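PDB 3LRK: alpha-galactosidase 1 from Saccharomyces cerevisiae, which hydrolyses terminal, non-reducing alpha-D-galactose residues from alpha-D-galactosides such as galactose oligosaccharides, galactomannans and galactolipids. Local coordinates for residues A[283-288]-A[322-327]; A[342-347]-A[358-363]. The protein carries 1 engineered substitution. One frame throughout, in Å; residues are numbered along the deposited sequence.

Contact 1: A[283-288]-A[322-327]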
ATOM      1  N   TRP A 283      -0.307 -28.905  -1.607  1.00 20.75           N
ATOM      2  CA  TRP A 283       1.142 -28.642  -1.736  1.00 20.62           C
ATOM      3  C   TRP A 283       1.724 -29.364  -2.963  1.00 20.79           C
ATOM      4  O   TRP A 283       2.509 -28.781  -3.722  1.00 20.80           O
ATOM      5  CB  TRP A 283       1.901 -29.053  -0.463  1.00 20.16           C
ATOM      6  CG  TRP A 283       2.097 -27.977   0.627  1.00 20.08           C
ATOM      7  CD1 TRP A 283       3.279 -27.658   1.247  1.00 20.46           C
ATOM      8  CD2 TRP A 283       1.098 -27.116   1.212  1.00 20.82           C
ATOM      9  NE1 TRP A 283       3.078 -26.659   2.185  1.00 20.36           N
ATOM     10  CE2 TRP A 283       1.750 -26.310   2.182  1.00 19.78           C
ATOM     11  CE3 TRP A 283      -0.286 -26.946   1.016  1.00 20.51           C
ATOM     12  CZ2 TRP A 283       1.067 -25.351   2.947  1.00 19.68           C
ATOM     13  CZ3 TRP A 283      -0.965 -25.983   1.779  1.00 21.03           C
ATOM     14  CH2 TRP A 283      -0.282 -25.195   2.727  1.00 19.46           C
ATOM     15  N   ALA A 284       1.340 -30.623  -3.176  1.00 21.00           N
ATOM     16  CA  ALA A 284       1.777 -31.323  -4.391  1.00 21.16           C
ATOM     17  C   ALA A 284       1.310 -30.588  -5.658  1.00 20.89           C
ATOM     18  O   ALA A 284       2.100 -30.334  -6.585  1.00 20.88           O
ATOM     19  CB  ALA A 284       1.292 -32.773  -4.393  1.00 21.13           C
ATOM     20  N   MET A 285       0.026 -30.252  -5.674  1.00 20.83           N
ATOM     21  CA  MET A 285      -0.648 -29.721  -6.857  1.00 21.40           C
ATOM     22  C   MET A 285      -0.150 -28.344  -7.308  1.00 21.27           C
ATOM     23  O   MET A 285      -0.175 -28.029  -8.506  1.00 21.43           O
ATOM     24  CB  MET A 285      -2.144 -29.649  -6.584  1.00 21.58           C
ATOM     25  CG  MET A 285      -3.001 -29.686  -7.830  1.00 22.23           C
ATOM     26  SD  MET A 285      -4.654 -29.115  -7.439  1.00 23.43           S
ATOM     27  CE  MET A 285      -4.233 -27.512  -6.776  1.00 30.51           C
ATOM     28  N   VAL A 286       0.283 -27.523  -6.349  1.00 21.12           N
ATOM     29  CA  VAL A 286       0.853 -26.209  -6.671  1.00 20.71           C
ATOM     30  C   VAL A 286       2.370 -26.271  -6.885  1.00 21.10           C
ATOM     31  O   VAL A 286       3.024 -25.236  -7.053  1.00 20.92           O
ATOM     32  CB  VAL A 286       0.475 -25.115  -5.624  1.00 20.84           C
ATOM     33  CG1 VAL A 286      -1.037 -24.992  -5.505  1.00 20.60           C
ATOM     34  CG2 VAL A 286       1.098 -25.400  -4.253  1.00 19.63           C
ATOM     35  N   LYS A 287       2.925 -27.486  -6.881  1.00 21.15           N
ATOM     36  CA  LYS A 287       4.367 -27.693  -7.065  1.00 21.33           C
ATOM     37  C   LYS A 287       5.208 -26.968  -5.993  1.00 21.28           C
ATOM     38  O   LYS A 287       6.257 -26.378  -6.275  1.00 21.53           O
ATOM     39  CB  LYS A 287       4.798 -27.317  -8.489  1.00 21.41           C
ATOM     40  CG  LYS A 287       4.794 -28.467  -9.504  1.00 22.34           C
ATOM     41  CD  LYS A 287       3.406 -29.034  -9.823  1.00 22.51           C
ATOM     42  CE  LYS A 287       3.449 -29.727 -11.193  1.00 22.54           C
ATOM     43  NZ  LYS A 287       2.257 -30.580 -11.427  1.00 22.36           N
ATOM     44  N   SER A 288       4.725 -27.018  -4.756  1.00 21.22           N
ATOM     45  CA  SER A 288       5.539 -26.647  -3.615  1.00 21.48           C
ATOM     46  C   SER A 288       6.578 -27.750  -3.394  1.00 21.83           C
ATOM     47  O   SER A 288       6.318 -28.917  -3.729  1.00 21.49           O
ATOM     48  CB  SER A 288       4.675 -26.496  -2.356  1.00 21.47           C
ATOM     49  OG  SER A 288       5.480 -26.245  -1.206  1.00 20.85           O
ATOM     50  N   ILE A 322       3.859 -27.647 -14.056  1.00 26.04           N
ATOM     51  CA  ILE A 322       3.092 -26.416 -14.017  1.00 25.92           C
ATOM     52  C   ILE A 322       2.214 -26.458 -12.767  1.00 25.60           C
ATOM     53  O   ILE A 322       1.463 -27.413 -12.584  1.00 25.31           O
ATOM     54  CB  ILE A 322       2.227 -26.251 -15.301  1.00 26.23           C
ATOM     55  CG1 ILE A 322       3.133 -26.171 -16.537  1.00 26.91           C
ATOM     56  CG2 ILE A 322       1.316 -25.025 -15.197  1.00 25.91           C
ATOM     57  CD1 ILE A 322       2.400 -26.260 -17.859  1.00 30.64           C
ATOM     58  N   PRO A 323       2.331 -25.439 -11.884  1.00 24.88           N
ATOM     59  CA  PRO A 323       1.407 -25.336 -10.764  1.00 24.36           C
ATOM     60  C   PRO A 323      -0.039 -25.269 -11.244  1.00 24.07           C
ATOM     61  O   PRO A 323      -0.328 -24.650 -12.274  1.00 24.00           O
ATOM     62  CB  PRO A 323       1.802 -24.006 -10.102  1.00 24.01           C
ATOM     63  CG  PRO A 323       3.220 -23.815 -10.462  1.00 25.01           C
ATOM     64  CD  PRO A 323       3.338 -24.363 -11.866  1.00 24.99           C
ATOM     65  N   ALA A 324      -0.946 -25.896 -10.507  1.00 23.94           N
ATOM     66  CA  ALA A 324      -2.360 -25.828 -10.850  1.00 24.10           C
ATOM     67  C   ALA A 324      -2.952 -24.436 -10.571  1.00 24.08           C
ATOM     68  O   ALA A 324      -2.365 -23.627  -9.843  1.00 24.67           O
ATOM     69  CB  ALA A 324      -3.138 -26.905 -10.123  1.00 23.65           C
ATOM     70  N   THR A 325      -4.115 -24.179 -11.163  1.00 23.99           N
ATOM     71  CA  THR A 325      -4.789 -22.895 -11.106  1.00 23.76           C
ATOM     72  C   THR A 325      -6.071 -23.034 -10.300  1.00 24.21           C
ATOM     73  O   THR A 325      -6.817 -24.003 -10.467  1.00 23.76           O
ATOM     74  CB  THR A 325      -5.146 -22.401 -12.547  1.00 23.64           C
ATOM     75  OG1 THR A 325      -3.942 -22.209 -13.298  1.00 22.80           O
ATOM     76  CG2 THR A 325      -5.964 -21.103 -12.517  1.00 23.29           C
ATOM     77  N   ARG A 326      -6.334 -22.068  -9.424  1.00 24.33           N
ATOM     78  CA  ARG A 326      -7.602 -22.054  -8.715  1.00 25.36           C
ATOM     79  C   ARG A 326      -8.688 -21.531  -9.661  1.00 25.69           C
ATOM     80  O   ARG A 326      -8.605 -20.397 -10.156  1.00 26.02           O
ATOM     81  CB  ARG A 326      -7.519 -21.219  -7.439  1.00 25.18           C
ATOM     82  CG  ARG A 326      -8.769 -21.326  -6.575  1.00 27.17           C
ATOM     83  CD  ARG A 326      -9.129 -19.961  -6.005  1.00 30.36           C
ATOM     84  NE  ARG A 326      -8.383 -19.687  -4.800  1.00 31.54           N
ATOM     85  CZ  ARG A 326      -8.275 -18.499  -4.212  1.00 31.44           C
ATOM     86  NH1 ARG A 326      -8.855 -17.409  -4.710  1.00 31.48           N
ATOM     87  NH2 ARG A 326      -7.565 -18.412  -3.112  1.00 32.02           N
ATOM     88  N   VAL A 327      -9.688 -22.370  -9.925  1.00 25.89           N
ATOM     89  CA  VAL A 327     -10.740 -22.041 -10.895  1.00 26.30           C
ATOM     90  C   VAL A 327     -11.833 -21.199 -10.241  1.00 26.29           C
ATOM     91  O   VAL A 327     -12.292 -20.205 -10.824  1.00 25.60           O
ATOM     92  CB  VAL A 327     -11.317 -23.312 -11.598  1.00 26.38           C
ATOM     93  CG1 VAL A 327     -12.431 -22.945 -12.587  1.00 26.49           C
ATOM     94  CG2 VAL A 327     -10.211 -24.058 -12.316  1.00 25.80           C
TER
HETATM   95  O   HOH W   1       2.121 -30.255 -14.242  1.00 24.89           O

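Contact 2: A[342-347]-A[358-363]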
ATOM      1  N   GLU A 342     -14.735 -22.155   3.403  1.00 26.81           N
ATOM      2  CA  GLU A 342     -14.741 -21.865   1.985  1.00 26.31           C
ATOM      3  C   GLU A 342     -14.544 -23.157   1.200  1.00 26.16           C
ATOM      4  O   GLU A 342     -13.995 -24.132   1.712  1.00 25.83           O
ATOM      5  CB  GLU A 342     -13.663 -20.828   1.618  1.00 26.58           C
ATOM      6  CG  GLU A 342     -12.227 -21.241   1.952  1.00 26.52           C
ATOM      7  CD  GLU A 342     -11.221 -20.120   1.718  1.00 26.85           C
ATOM      8  OE1 GLU A 342     -11.067 -19.690   0.564  1.00 27.21           O
ATOM      9  OE2 GLU A 342     -10.576 -19.672   2.692  1.00 28.11           O
ATOM     10  N   ILE A 343     -15.000 -23.149  -0.041  1.00 25.88           N
ATOM     11  CA  ILE A 343     -14.823 -24.281  -0.946  1.00 26.45           C
ATOM     12  C   ILE A 343     -14.103 -23.807  -2.200  1.00 26.10           C
ATOM     13  O   ILE A 343     -14.315 -22.679  -2.658  1.00 26.53           O
ATOM     14  CB  ILE A 343     -16.176 -24.962  -1.291  1.00 26.66           C
ATOM     15  CG1 ILE A 343     -17.186 -23.939  -1.847  1.00 27.78           C
ATOM     16  CG2 ILE A 343     -16.730 -25.677  -0.050  1.00 26.60           C
ATOM     17  CD1 ILE A 343     -18.316 -24.542  -2.692  1.00 29.18           C
ATOM     18  N   GLN A 344     -13.232 -24.656  -2.738  1.00 25.80           N
ATOM     19  CA  GLN A 344     -12.416 -24.287  -3.887  1.00 25.20           C
ATOM     20  C   GLN A 344     -12.341 -25.419  -4.900  1.00 25.50           C
ATOM     21  O   GLN A 344     -12.396 -26.600  -4.544  1.00 25.46           O
ATOM     22  CB  GLN A 344     -10.996 -23.889  -3.459  1.00 24.95           C
ATOM     23  CG  GLN A 344     -10.920 -22.908  -2.268  1.00 24.16           C
ATOM     24  CD  GLN A 344      -9.504 -22.429  -1.974  1.00 23.77           C
ATOM     25  OE1 GLN A 344      -8.536 -22.936  -2.536  1.00 23.08           O
ATOM     26  NE2 GLN A 344      -9.381 -21.450  -1.082  1.00 23.28           N
ATOM     27  N   MET A 345     -12.221 -25.038  -6.162  1.00 25.51           N
ATOM     28  CA  MET A 345     -11.876 -25.964  -7.223  1.00 26.00           C
ATOM     29  C   MET A 345     -10.560 -25.533  -7.854  1.00 25.32           C
ATOM     30  O   MET A 345     -10.383 -24.356  -8.193  1.00 25.76           O
ATOM     31  CB  MET A 345     -12.952 -25.979  -8.292  1.00 26.43           C
ATOM     32  CG  MET A 345     -13.026 -27.278  -9.046  1.00 29.97           C
ATOM     33  SD  MET A 345     -13.296 -27.059 -10.805  1.00 39.22           S
ATOM     34  CE  MET A 345     -11.584 -27.065 -11.288  1.00 33.92           C
ATOM     35  N   TRP A 346      -9.644 -26.486  -8.006  1.00 24.33           N
ATOM     36  CA  TRP A 346      -8.382 -26.246  -8.692  1.00 23.84           C
ATOM     37  C   TRP A 346      -8.258 -27.216  -9.857  1.00 24.50           C
ATOM     38  O   TRP A 346      -8.833 -28.312  -9.837  1.00 24.34           O
ATOM     39  CB  TRP A 346      -7.192 -26.425  -7.745  1.00 22.64           C
ATOM     40  CG  TRP A 346      -7.095 -25.441  -6.593  1.00 22.19           C
ATOM     41  CD1 TRP A 346      -7.978 -25.297  -5.559  1.00 20.55           C
ATOM     42  CD2 TRP A 346      -6.023 -24.508  -6.337  1.00 20.96           C
ATOM     43  NE1 TRP A 346      -7.537 -24.320  -4.692  1.00 21.41           N
ATOM     44  CE2 TRP A 346      -6.332 -23.836  -5.137  1.00 20.52           C
ATOM     45  CE3 TRP A 346      -4.831 -24.185  -7.006  1.00 21.82           C
ATOM     46  CZ2 TRP A 346      -5.508 -22.834  -4.602  1.00 21.10           C
ATOM     47  CZ3 TRP A 346      -4.002 -23.198  -6.461  1.00 21.27           C
ATOM     48  CH2 TRP A 346      -4.350 -22.532  -5.278  1.00 20.73           C
ATOM     49  N   SER A 347      -7.506 -26.803 -10.871  1.00 25.04           N
ATOM     50  CA  SER A 347      -7.290 -27.604 -12.073  1.00 25.40           C
ATOM     51  C   SER A 347      -5.954 -27.209 -12.675  1.00 25.59           C
ATOM     52  O   SER A 347      -5.567 -26.037 -12.617  1.00 25.90           O
ATOM     53  CB  SER A 347      -8.421 -27.381 -13.079  1.00 25.26           C
ATOM     54  OG  SER A 347      -8.237 -28.169 -14.244  1.00 26.44           O
ATOM     55  N   ALA A 358      -8.817 -30.725  -8.310  1.00 26.86           N
ATOM     56  CA  ALA A 358      -9.024 -30.769  -6.862  1.00 26.45           C
ATOM     57  C   ALA A 358     -10.357 -30.133  -6.516  1.00 26.50           C
ATOM     58  O   ALA A 358     -10.632 -28.996  -6.905  1.00 26.55           O
ATOM     59  CB  ALA A 358      -7.882 -30.062  -6.115  1.00 26.35           C
ATOM     60  N   LEU A 359     -11.199 -30.881  -5.817  1.00 26.25           N
ATOM     61  CA  LEU A 359     -12.387 -30.302  -5.205  1.00 26.37           C
ATOM     62  C   LEU A 359     -12.148 -30.203  -3.700  1.00 26.40           C
ATOM     63  O   LEU A 359     -12.057 -31.210  -2.994  1.00 26.39           O
ATOM     64  CB  LEU A 359     -13.645 -31.105  -5.551  1.00 26.21           C
ATOM     65  CG  LEU A 359     -14.095 -30.962  -7.013  1.00 26.56           C
ATOM     66  CD1 LEU A 359     -15.155 -32.006  -7.380  1.00 26.46           C
ATOM     67  CD2 LEU A 359     -14.618 -29.552  -7.278  1.00 25.64           C
ATOM     68  N   LEU A 360     -12.009 -28.971  -3.225  1.00 26.31           N
ATOM     69  CA  LEU A 360     -11.533 -28.730  -1.876  1.00 26.11           C
ATOM     70  C   LEU A 360     -12.654 -28.183  -0.998  1.00 26.25           C
ATOM     71  O   LEU A 360     -13.220 -27.122  -1.274  1.00 26.26           O
ATOM     72  CB  LEU A 360     -10.316 -27.789  -1.903  1.00 26.17           C
ATOM     73  CG  LEU A 360      -9.614 -27.365  -0.608  1.00 26.53           C
ATOM     74  CD1 LEU A 360      -8.976 -28.565   0.108  1.00 27.18           C
ATOM     75  CD2 LEU A 360      -8.560 -26.313  -0.938  1.00 27.59           C
ATOM     76  N   ASN A 361     -12.977 -28.932   0.051  1.00 26.33           N
ATOM     77  CA  ASN A 361     -14.040 -28.564   0.974  1.00 26.51           C
ATOM     78  C   ASN A 361     -13.470 -28.010   2.279  1.00 26.69           C
ATOM     79  O   ASN A 361     -13.224 -28.753   3.231  1.00 26.94           O
ATOM     80  CB  ASN A 361     -14.962 -29.768   1.246  1.00 26.42           C
ATOM     81  CG  ASN A 361     -16.118 -29.433   2.176  1.00 26.62           C
ATOM     82  OD1 ASN A 361     -16.420 -28.263   2.428  1.00 27.68           O
ATOM     83  ND2 ASN A 361     -16.764 -30.463   2.705  1.00 28.25           N
ATOM     84  N   GLY A 362     -13.277 -26.700   2.322  1.00 26.80           N
ATOM     85  CA  GLY A 362     -12.795 -26.044   3.536  1.00 27.34           C
ATOM     86  C   GLY A 362     -13.894 -25.717   4.533  1.00 27.42           C
ATOM     87  O   GLY A 362     -13.633 -25.072   5.546  1.00 27.44           O
ATOM     88  N   GLY A 363     -15.119 -26.155   4.243  1.00 27.98           N
ATOM     89  CA  GLY A 363     -16.260 -25.964   5.145  1.00 28.15           C
ATOM     90  C   GLY A 363     -16.268 -26.964   6.293  1.00 28.89           C
ATOM     91  O   GLY A 363     -15.521 -27.942   6.281  1.00 28.97           O
TER
HETATM   92  O   HOH W   2     -12.143 -22.958   4.780  1.00 27.74           O

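Contact 1: A[283-288]-A[322-327]
M285 and A324 meet where the end of helix 273-285 faces the chain leading into strand 325-331. The methyl CB of A324 points at the helix end and lies against the side chain of M285, whose CE and CG each come within 3.6 Å of it. M285 reaches it with CG anti to the backbone N (chi1 -156°) and a bend at chi3 that brings CE back over the methyl; a small residue opposite a flexible thioether suits so close a fit. Next to this pair the backbone N of A324 donates to M285 O at 3.0 Å, the donor tilted 25° from the carbonyl plane. The ring of P323 lies against the next carbonyl, its CB 3.5 Å from V286 O.

K287, at positive phi, is the C-prime residue of the Schellman motif that ends the helix. Its chain, bent at chi2, runs along the backbone of I322, with CE 3.4 Å from I322 O. The ammonium donates to a water at 2.8 Å, which also accepts from I322 N, and NZ bonds to I315 O as well. With an alanine here, that water and I315 O would probably lose their charged donor, and a gap would open beside I322 and P323. The polar chemistry thus falls to backbone groups and one lysine, tying a helix end already closed by its Schellman bonds, with M285 O given to A324 N, to the linker that enters the C-terminal sheet.

Contact 2: A[342-347]-A[358-363]
A two-stranded antiparallel hairpin, strands 342-349 and 355-361 of the C-terminal beta-sandwich domain, supplies both sides of this contact. The short strand axes run 4.8 Å apart at 169°. Q344 with L360 and W346 with A358 are the hydrogen-bonded pairs, each closed by two backbone bonds; L360 N to Q344 O, at 2.7 Å, lies nearly on the line of the carbonyl. The non-hydrogen-bonded M345-L359 pair sits between them, and I343-N361, of the same kind, follows beyond Q344-L360.

One face carries Q344, W346, A358 and L360. The indole N-H of W346 gives a 2.7 Å bond to Q344 OE1, which sits at the ring edge, in plane with the indole, while the donor lies in the carbonyl plane of the amide. The other end of that amide, NE2, donates to E342 OE1 at 2.9 Å, arriving from above the carboxylate plane, 65° out of it. Both ends of the glutamine are therefore held, which fixes its flip. L360 lies beside it, pointing the same way, with CD2 3.7 Å from OE1; CG anti to the backbone N (chi1 180°) sends its branch there. Helix 239-246 packs on this face through L243.

On the face of M345 and L359, M345 CG presses on L359 CD2 at 3.3 Å, tighter than usual. N361 OD1 accepts from G363 N in an Asx turn at the strand end, and its ND2 bonds to V457 O. Glycine suits position 362, since a side chain there would run into E342 O.

R329 forms a salt bridge with E342 OE1, so the carboxylate, amide and indole make a polar chain amid apolar side chains, in which the arginine would probably steady the carboxylate's negative charge.

In the fold
Contact 1 closes before contact 2 opens along the chain, and their centres lie 13 Å apart. Strand 325-331, entered through 322-327, is the neighbour of strand 342-349 in the antiparallel sheet: V327 N lies 2.7 Å from M345 O and T325 N 2.8 Å from S347 O, both probable hydrogen bonds. The two also pack directly, M285 CE being 3.3 Å from W346 CB, so the end of a catalytic-domain helix rests on the beta domain. Q251, a substrate-binding residue, has its side chain about 8 Å from that of P323 and about 10 Å from that of W346, which places this domain junction near the substrate site without forming it.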